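Long-range contact in chloramphenicol acetyltransferase (Aliivibrio fischeri, PDB 6PXA), which probably transfers the acetyl group of acetyl-CoA to the 3-hydroxyl of chloramphenicol, as a member of the hexapeptide-repeat acyltransferases: residues 67-72 with 117-122. Residues are numbered along the deposited sequence; the frame is centred on the assembly and turned at random.
Sequences EVDKLR and QRAGDT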
loop_
_atom_site.group_PDB
_atom_site.type_symbol
_atom_site.label_atom_id
_atom_site.label_comp_id
_atom_site.label_asym_id
_atom_site.label_seq_id
_atom_site.Cartn_x
_atom_site.Cartn_y
_atom_site.Cartn_z
ATOM N N GLU B 67 -28.367 9.921 8.611
ATOM C CA GLU B 67 -27.093 9.924 9.324
ATOM C C GLU B 67 -26.126 8.917 8.716
ATOM O O GLU B 67 -26.525 7.838 8.271
ATOM C CB GLU B 67 -27.298 9.610 10.808
ATOM C CG GLU B 67 -28.085 10.660 11.606
ATOM C CD GLU B 67 -28.663 10.093 12.902
ATOM O OE1 GLU B 67 -28.692 8.850 13.040
ATOM O OE2 GLU B 67 -29.087 10.880 13.782
ATOM N N VAL B 68 -24.851 9.284 8.701
ATOM C CA VAL B 68 -23.765 8.440 8.195
ATOM C C VAL B 68 -22.746 8.205 9.309
ATOM O O VAL B 68 -22.753 8.881 10.342
ATOM C CB VAL B 68 -23.069 9.057 6.965
ATOM C CG1 VAL B 68 -24.039 9.167 5.790
ATOM C CG2 VAL B 68 -22.466 10.409 7.313
ATOM N N ASP B 69 -21.850 7.233 9.073
ATOM C CA ASP B 69 -20.750 6.989 10.003
ATOM C C ASP B 69 -19.832 8.208 10.079
ATOM O O ASP B 69 -19.496 8.831 9.068
ATOM C CB ASP B 69 -19.948 5.736 9.582
ATOM C CG ASP B 69 -20.776 4.453 9.686
ATOM O OD1 ASP B 69 -21.639 4.347 10.597
ATOM O OD2 ASP B 69 -20.632 3.565 8.810
ATOM N N LYS B 70 -19.448 8.572 11.294
ATOM C CA LYS B 70 -18.626 9.746 11.520
ATOM C C LYS B 70 -17.199 9.315 11.857
ATOM O O LYS B 70 -16.952 8.195 12.317
ATOM C CB LYS B 70 -19.213 10.620 12.632
ATOM C CG LYS B 70 -20.487 11.389 12.207
ATOM C CD LYS B 70 -21.145 12.126 13.347
ATOM C CE LYS B 70 -22.631 12.376 12.996
ATOM N NZ LYS B 70 -23.428 12.969 14.112
ATOM N N LEU B 71 -16.256 10.224 11.618
ATOM C CA LEU B 71 -14.845 10.020 11.939
ATOM C C LEU B 71 -14.487 10.956 13.095
ATOM O O LEU B 71 -14.539 12.179 12.950
ATOM C CB LEU B 71 -13.963 10.282 10.716
ATOM C CG LEU B 71 -12.468 10.412 11.039
ATOM C CD1 LEU B 71 -11.925 9.103 11.590
ATOM C CD2 LEU B 71 -11.658 10.894 9.841
ATOM N N ARG B 72 -14.130 10.390 14.244
ATOM C CA ARG B 72 -13.818 11.186 15.422
ATOM C C ARG B 72 -12.372 10.922 15.826
ATOM O O ARG B 72 -11.982 9.767 16.038
ATOM C CB ARG B 72 -14.779 10.866 16.571
ATOM C CG ARG B 72 -16.235 10.814 16.181
ATOM C CD ARG B 72 -17.093 10.788 17.465
ATOM N NE ARG B 72 -18.043 9.677 17.509
ATOM C CZ ARG B 72 -18.346 8.993 18.619
ATOM N NH1 ARG B 72 -19.223 7.997 18.573
ATOM N NH2 ARG B 72 -17.758 9.286 19.774
ATOM N N GLN B 117 -24.991 -0.593 4.570
ATOM C CA GLN B 117 -25.058 -0.799 6.007
ATOM C C GLN B 117 -23.998 0.054 6.687
ATOM O O GLN B 117 -22.832 0.029 6.294
ATOM C CB GLN B 117 -24.846 -2.265 6.370
ATOM C CG GLN B 117 -26.070 -3.128 6.102
ATOM C CD GLN B 117 -25.858 -4.542 6.577
ATOM O OE1 GLN B 117 -26.596 -5.034 7.417
ATOM N NE2 GLN B 117 -24.826 -5.196 6.061
ATOM N N ARG B 118 -24.410 0.821 7.690
ATOM C CA ARG B 118 -23.454 1.553 8.498
ATOM C C ARG B 118 -22.575 0.581 9.275
ATOM O O ARG B 118 -22.997 -0.520 9.646
ATOM C CB ARG B 118 -24.182 2.501 9.455
ATOM C CG ARG B 118 -24.775 3.699 8.750
ATOM C CD ARG B 118 -25.596 4.529 9.662
ATOM N NE ARG B 118 -24.845 5.215 10.719
ATOM C CZ ARG B 118 -25.473 5.948 11.640
ATOM N NH1 ARG B 118 -26.786 6.043 11.582
ATOM N NH2 ARG B 118 -24.823 6.573 12.606
ATOM N N ALA B 119 -21.333 0.996 9.506
ATOM C CA ALA B 119 -20.410 0.223 10.312
ATOM C C ALA B 119 -20.204 0.834 11.682
ATOM O O ALA B 119 -19.528 0.230 12.522
ATOM C CB ALA B 119 -19.058 0.103 9.598
ATOM N N GLY B 120 -20.788 2.001 11.931
ATOM C CA GLY B 120 -20.520 2.751 13.135
ATOM C C GLY B 120 -19.365 3.702 12.923
ATOM O O GLY B 120 -18.608 3.616 11.944
ATOM N N ASP B 121 -19.208 4.612 13.879
ATOM C CA ASP B 121 -18.167 5.629 13.782
ATOM C C ASP B 121 -16.757 5.030 13.825
ATOM O O ASP B 121 -16.500 4.016 14.481
ATOM C CB ASP B 121 -18.295 6.635 14.930
ATOM C CG ASP B 121 -19.538 7.527 14.811
ATOM O OD1 ASP B 121 -20.285 7.454 13.794
ATOM O OD2 ASP B 121 -19.748 8.342 15.746
ATOM N N THR B 122 -15.840 5.686 13.126
ATOM C CA THR B 122 -14.407 5.438 13.288
ATOM C C THR B 122 -13.899 6.398 14.356
ATOM O O THR B 122 -14.034 7.618 14.217
ATOM C CB THR B 122 -13.655 5.624 11.977
ATOM O OG1 THR B 122 -14.122 4.645 11.042
ATOM C CG2 THR B 122 -12.164 5.402 12.178
#
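Neighbouring coils of the left-handed parallel beta-helix of the hexapeptide-repeat fold meet here, where Leu71 and Thr122 form a parallel bridge between strands 71-73 and 122-124. Thr122 straddles Leu71: its N donates to Lys70 O (2.9 Å) and its O accepts from Arg72 N (2.8 Å). Leu71 CD1 lies on Thr122 CG2 (3.8 Å); both side chains rise from the same sheet face, and Leu71 also touches Ile25. Ahead of the strands, two aspartates take over the pairing. Asp121 OD1 accepts from Lys70 N from above the carboxylate plane, while OD2 takes both NE (2.8 Å) and NH1 (2.9 Å) of Arg72 on its anti side. A bend at chi3 (-127°) turns the Arg72 guanidinium side-on, with OD2 at its edge and in its plane, the two flat groups nearly perpendicular. Asp69 OD2 accepts from Ala119 N (2.8 Å, syn side) and OD1 a weak, bent bond from Gly120 N. Arg118 NE adds a weak hydrogen bond, part of a salt bridge, to Asp69 OD1 (3.3 Å), and its NH1 makes a long salt bridge to poorly ordered Glu67. Each aspartate thus combines backbone N-H and arginine partners, probably favouring ionised carboxylates and helping hold the incoming loops side by side.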